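Local coordinates for ubiquitin-like-conjugating enzyme ATG10 (Saccharomyces cerevisiae, PDB 4EBR), which acts as an E2-like enzyme that conjugates ATG12 to ATG5, a step needed for autophagy and for cytoplasm-to-vacuole transport, at residues Q14-Y17 with D18-I21; T70-K73 with V74-E77. One frame throughout, in Å; residues are numbered along the deposited sequence.

Contact 1: residues Q14-Y17 with D18-I21; sequences QSLY and DSQI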
ATOM      1  N   GLN A  14       5.073  21.423   6.355  1.00 66.65           N
ATOM      2  CA  GLN A  14       5.262  22.384   7.422  1.00 72.13           C
ATOM      3  C   GLN A  14       4.673  23.713   6.960  1.00 73.94           C
ATOM      4  O   GLN A  14       4.018  24.426   7.713  1.00 77.19           O
ATOM      5  CB  GLN A  14       6.745  22.483   7.788  1.00 77.80           C
ATOM      6  CG  GLN A  14       7.103  23.702   8.605  1.00 91.05           C
ATOM      7  CD  GLN A  14       6.637  23.620  10.048  1.00 98.84           C
ATOM      8  OE1 GLN A  14       7.344  23.092  10.908  1.00104.02           O
ATOM      9  NE2 GLN A  14       5.453  24.163  10.326  1.00 99.68           N
ATOM     10  N   SER A  15       4.862  24.016   5.688  1.00 73.69           N
ATOM     11  CA  SER A  15       4.322  25.235   5.116  1.00 74.72           C
ATOM     12  C   SER A  15       2.786  25.217   5.111  1.00 72.15           C
ATOM     13  O   SER A  15       2.140  26.212   5.426  1.00 74.46           O
ATOM     14  CB  SER A  15       4.870  25.423   3.709  1.00 73.74           C
ATOM     15  OG  SER A  15       4.052  26.305   2.978  1.00 77.86           O
ATOM     16  N   LEU A  16       2.207  24.076   4.768  1.00 66.70           N
ATOM     17  CA  LEU A  16       0.758  23.935   4.756  1.00 66.37           C
ATOM     18  C   LEU A  16       0.158  24.156   6.146  1.00 69.33           C
ATOM     19  O   LEU A  16      -0.830  24.878   6.309  1.00 72.94           O
ATOM     20  CB  LEU A  16       0.394  22.543   4.269  1.00 63.46           C
ATOM     21  CG  LEU A  16      -0.944  22.340   3.587  1.00 62.22           C
ATOM     22  CD1 LEU A  16      -1.097  23.351   2.479  1.00 62.15           C
ATOM     23  CD2 LEU A  16      -0.945  20.945   3.023  1.00 59.32           C
ATOM     24  N   TYR A  17       0.763  23.519   7.144  1.00 66.18           N
ATOM     25  CA  TYR A  17       0.371  23.691   8.534  1.00 64.76           C
ATOM     26  C   TYR A  17       0.412  25.170   8.924  1.00 69.56           C
ATOM     27  O   TYR A  17      -0.448  25.654   9.656  1.00 72.27           O
ATOM     28  CB  TYR A  17       1.323  22.887   9.422  1.00 63.15           C
ATOM     29  CG  TYR A  17       1.042  22.945  10.911  1.00 66.70           C
ATOM     30  CD1 TYR A  17       0.156  22.059  11.499  1.00 64.77           C
ATOM     31  CD2 TYR A  17       1.693  23.865  11.736  1.00 72.60           C
ATOM     32  CE1 TYR A  17      -0.094  22.094  12.864  1.00 70.74           C
ATOM     33  CE2 TYR A  17       1.450  23.906  13.111  1.00 75.32           C
ATOM     34  CZ  TYR A  17       0.552  23.021  13.665  1.00 76.19           C
ATOM     35  OH  TYR A  17       0.288  23.036  15.018  1.00 81.34           O
ATOM     36  N   ASP A  18       1.409  25.889   8.431  1.00 70.19           N
ATOM     37  CA  ASP A  18       1.566  27.284   8.815  1.00 77.83           C
ATOM     38  C   ASP A  18       0.468  28.173   8.262  1.00 78.68           C
ATOM     39  O   ASP A  18       0.043  29.103   8.922  1.00 82.08           O
ATOM     40  CB  ASP A  18       2.944  27.809   8.423  1.00 82.74           C
ATOM     41  CG  ASP A  18       4.033  27.301   9.344  1.00 87.47           C
ATOM     42  OD1 ASP A  18       3.712  27.011  10.520  1.00 89.02           O
ATOM     43  OD2 ASP A  18       5.198  27.189   8.896  1.00 89.02           O
ATOM     44  N   SER A  19      -0.018  27.864   7.067  1.00 78.18           N
ATOM     45  CA  SER A  19      -1.057  28.671   6.429  1.00 81.19           C
ATOM     46  C   SER A  19      -2.377  28.618   7.195  1.00 82.81           C
ATOM     47  O   SER A  19      -3.301  29.393   6.924  1.00 85.26           O
ATOM     48  CB  SER A  19      -1.283  28.203   4.995  1.00 77.00           C
ATOM     49  OG  SER A  19      -1.866  26.920   4.976  1.00 73.52           O
ATOM     50  N   GLN A  20      -2.451  27.687   8.139  1.00 81.60           N
ATOM     51  CA  GLN A  20      -3.631  27.490   8.966  1.00 85.41           C
ATOM     52  C   GLN A  20      -4.840  27.095   8.129  1.00 82.62           C
ATOM     53  O   GLN A  20      -5.982  27.253   8.566  1.00 85.41           O
ATOM     54  CB  GLN A  20      -3.931  28.739   9.798  1.00 94.02           C
ATOM     55  CG  GLN A  20      -2.782  29.163  10.693  1.00102.17           C
ATOM     56  CD  GLN A  20      -3.125  29.054  12.163  1.00110.97           C
ATOM     57  OE1 GLN A  20      -4.228  29.415  12.586  1.00115.84           O
ATOM     58  NE2 GLN A  20      -2.184  28.548  12.953  1.00112.73           N
ATOM     59  N   ILE A  21      -4.590  26.551   6.942  1.00 75.46           N
ATOM     60  CA  ILE A  21      -5.684  26.139   6.081  1.00 71.63           C
ATOM     61  C   ILE A  21      -6.519  25.063   6.773  1.00 71.61           C
ATOM     62  O   ILE A  21      -7.734  25.016   6.605  1.00 74.82           O
ATOM     63  CB  ILE A  21      -5.203  25.680   4.685  1.00 66.80           C
ATOM     64  CG1 ILE A  21      -6.387  25.528   3.732  1.00 66.63           C
ATOM     65  CG2 ILE A  21      -4.405  24.380   4.757  1.00 62.47           C
ATOM     66  CD1 ILE A  21      -6.041  24.822   2.441  1.00 63.96           C
TER
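Ser19 turns its side chain back onto the helix it follows: OG donates a hydrogen bond to Leu16 O at 2.6 Å, reaching that carbonyl from somewhat off its plane. The torsion that places OG between its own backbone N and carbonyl carbon (chi1 68°) folds the hydroxyl over the preceding turn. There it also accepts a long, weak bond from Ile21 N, so one oxygen links the end of the helix to the chain leaving it. On the last helical turn itself, the flat ends of Gln14 and Asp18 lie close, amide and carboxylate planes only 15° apart. The Gln14 chain bends at chi2 and brings NE2 to 3.3 Å from Asp18 OD1, while Asp18 N bonds to Gln14 O at 3.1 Å. Helix 6-18 comes to its end here: Ser19 N still bonds back to Ser15 O at 3.2 Å, and Gln20 N reaches Tyr17 O at 3.2 Å from above the carbonyl plane. With its positive phi of 62°, Gln20 is the first residue to leave helical geometry, the familiar left-handed conformation at a helix C-terminus, and the chain passes from the helix into the loop before strand 28-33. Beyond that bend Ile21 returns to the helix flank, its CG2 methyl meeting Leu16 CD1 at 4.1 Å as the two side chains pass at a slant. Leu16 also packs on Leu152 and Val156 of helix 152-164, and Ile21 on Arg153 and Phe161 of the same helix. The Tyr17 ring rests instead on Val31 and Leu33 of strand 28-33 and meets His23 edge-to-face.

Contact 2: residues T70-K73 with V74-E77; sequences TYSK and VYNE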
ATOM      1  N   THR A  70       0.717  11.300   5.554  1.00 44.45           N
ATOM      2  CA  THR A  70       2.083  10.855   5.735  1.00 46.70           C
ATOM      3  C   THR A  70       2.774  10.742   4.397  1.00 44.10           C
ATOM      4  O   THR A  70       2.170  10.920   3.338  1.00 43.33           O
ATOM      5  CB  THR A  70       2.134   9.469   6.374  1.00 54.70           C
ATOM      6  OG1 THR A  70       1.579   8.521   5.462  1.00 57.47           O
ATOM      7  CG2 THR A  70       1.305   9.436   7.629  1.00 59.64           C
ATOM      8  N   TYR A  71       4.049  10.397   4.454  1.00 42.59           N
ATOM      9  CA  TYR A  71       4.834  10.266   3.258  1.00 39.88           C
ATOM     10  C   TYR A  71       5.252   8.814   3.104  1.00 40.54           C
ATOM     11  O   TYR A  71       5.696   8.186   4.056  1.00 47.08           O
ATOM     12  CB  TYR A  71       6.047  11.192   3.344  1.00 37.96           C
ATOM     13  CG  TYR A  71       6.964  11.116   2.147  1.00 37.18           C
ATOM     14  CD1 TYR A  71       6.657  11.791   0.972  1.00 36.42           C
ATOM     15  CD2 TYR A  71       8.140  10.371   2.191  1.00 39.73           C
ATOM     16  CE1 TYR A  71       7.492  11.724  -0.144  1.00 39.89           C
ATOM     17  CE2 TYR A  71       8.996  10.304   1.088  1.00 43.44           C
ATOM     18  CZ  TYR A  71       8.666  10.979  -0.082  1.00 43.21           C
ATOM     19  OH  TYR A  71       9.500  10.910  -1.184  1.00 41.76           O
ATOM     20  N   SER A  72       5.104   8.256   1.917  1.00 37.13           N
ATOM     21  CA  SER A  72       5.647   6.915   1.688  1.00 39.33           C
ATOM     22  C   SER A  72       7.065   6.974   1.135  1.00 43.60           C
ATOM     23  O   SER A  72       7.297   7.497   0.037  1.00 44.98           O
ATOM     24  CB  SER A  72       4.778   6.155   0.705  1.00 38.97           C
ATOM     25  OG  SER A  72       5.421   4.960   0.339  1.00 44.28           O
ATOM     26  N   LYS A  73       8.019   6.428   1.870  1.00 45.92           N
ATOM     27  CA  LYS A  73       9.385   6.396   1.370  1.00 48.97           C
ATOM     28  C   LYS A  73       9.516   5.301   0.319  1.00 48.41           C
ATOM     29  O   LYS A  73      10.403   5.349  -0.535  1.00 51.07           O
ATOM     30  CB  LYS A  73      10.378   6.173   2.506  1.00 56.71           C
ATOM     31  CG  LYS A  73      10.027   6.962   3.747  1.00 65.18           C
ATOM     32  CD  LYS A  73      11.199   7.746   4.326  1.00 71.61           C
ATOM     33  CE  LYS A  73      10.759   8.479   5.587  1.00 75.83           C
ATOM     34  NZ  LYS A  73      11.895   9.116   6.286  1.00 81.55           N
ATOM     35  N   VAL A  74       8.616   4.324   0.377  1.00 43.74           N
ATOM     36  CA  VAL A  74       8.617   3.246  -0.592  1.00 44.46           C
ATOM     37  C   VAL A  74       8.263   3.774  -1.970  1.00 42.89           C
ATOM     38  O   VAL A  74       8.911   3.433  -2.959  1.00 45.68           O
ATOM     39  CB  VAL A  74       7.593   2.140  -0.218  1.00 47.32           C
ATOM     40  CG1 VAL A  74       7.559   1.040  -1.275  1.00 45.06           C
ATOM     41  CG2 VAL A  74       7.907   1.559   1.149  1.00 46.83           C
ATOM     42  N   TYR A  75       7.182   4.539  -2.041  1.00 41.07           N
ATOM     43  CA  TYR A  75       6.703   5.039  -3.317  1.00 41.07           C
ATOM     44  C   TYR A  75       7.056   6.495  -3.643  1.00 40.10           C
ATOM     45  O   TYR A  75       6.781   6.952  -4.757  1.00 39.64           O
ATOM     46  CB  TYR A  75       5.183   4.853  -3.411  1.00 39.74           C
ATOM     47  CG  TYR A  75       4.728   3.430  -3.293  1.00 40.23           C
ATOM     48  CD1 TYR A  75       5.141   2.469  -4.212  1.00 40.91           C
ATOM     49  CD2 TYR A  75       3.876   3.032  -2.263  1.00 42.75           C
ATOM     50  CE1 TYR A  75       4.735   1.140  -4.099  1.00 40.41           C
ATOM     51  CE2 TYR A  75       3.466   1.693  -2.142  1.00 38.25           C
ATOM     52  CZ  TYR A  75       3.890   0.764  -3.072  1.00 41.34           C
ATOM     53  OH  TYR A  75       3.487  -0.554  -2.973  1.00 44.71           O
ATOM     54  N   ASN A  76       7.649   7.211  -2.688  1.00 40.34           N
ATOM     55  CA  ASN A  76       7.871   8.669  -2.820  1.00 43.81           C
ATOM     56  C   ASN A  76       6.636   9.478  -3.181  1.00 45.26           C
ATOM     57  O   ASN A  76       6.664  10.305  -4.084  1.00 47.31           O
ATOM     58  CB  ASN A  76       8.984   8.971  -3.812  1.00 43.04           C
ATOM     59  CG  ASN A  76      10.263   8.328  -3.415  1.00 50.40           C
ATOM     60  OD1 ASN A  76      10.807   7.486  -4.136  1.00 59.04           O
ATOM     61  ND2 ASN A  76      10.749   8.684  -2.232  1.00 50.61           N
ATOM     62  N   GLU A  77       5.556   9.211  -2.468  1.00 44.77           N
ATOM     63  CA  GLU A  77       4.281   9.854  -2.681  1.00 42.40           C
ATOM     64  C   GLU A  77       3.626   9.997  -1.320  1.00 42.47           C
ATOM     65  O   GLU A  77       3.943   9.239  -0.383  1.00 42.48           O
ATOM     66  CB  GLU A  77       3.410   8.997  -3.595  1.00 42.37           C
ATOM     67  CG  GLU A  77       3.747   9.144  -5.053  1.00 47.94           C
ATOM     68  CD  GLU A  77       2.759   8.415  -5.971  1.00 53.31           C
ATOM     69  OE1 GLU A  77       3.230   7.765  -6.940  1.00 55.48           O
ATOM     70  OE2 GLU A  77       1.525   8.501  -5.724  1.00 51.99           O
TER
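The chain doubles back between Thr70-Lys73 and Val74-Glu77, whose end-to-end directions lie 131° apart. Ser72 N donates to Glu77 O at 2.8 Å, a nearly straight bond, while Ser72 O receives weak bonds from Asn76 N and from Glu77 N. Lys73 and Val74 take right-handed helical backbone angles, Tyr75 lies in the neighbouring bridge region, and Asn76 completes the reversal with a positive phi of 52°. Inside the turn, the Ser72 side chain has its OG anti to the backbone N, which carries the hydroxyl over to Tyr75 N; OG accepts that N-H at 3.0 Å. Val74 CG1 sits 3.9 Å above the centre of the Tyr75 ring. Beside the turn, Asn76 ND2 donates to Tyr71 OH at 2.8 Å, with the hydroxyl oxygen close to the amide plane and ring and amide turned 46° apart. Tyr71 OH is also hydrogen-bonded to Ile4 O, and Asn76 OD1 to Gly1 N of the second subunit, whose Tyr75 stacks on the Tyr75 ring here. Strands 63-72 and 77-90 are thus joined by a tight antiparallel hairpin whose turn carries a G1 beta bulge, Asn76 and Glu77 both facing Ser72.

Overall arrangement
Contact 1 precedes contact 2 along the chain without touching it: their centres are about 20 Å apart and their nearest atoms about 10 Å. Contact 1 is plain packing at the surface end of helix 6-18, beside helix 152-164 and away from the active site. Contact 2 is the turn between strands 63-72 and 77-90 of the antiparallel sheet, most of whose contact residues are buried. It places the hairpin turn at the subunit interface and near the active site, the Glu77 side chain about 9 Å from that of thioester-forming Cys135. Helix 6-18 nevertheless connects the two regions, since its residues Tyr6 and Trp9 meet Lys73 and Tyr71 of the hairpin.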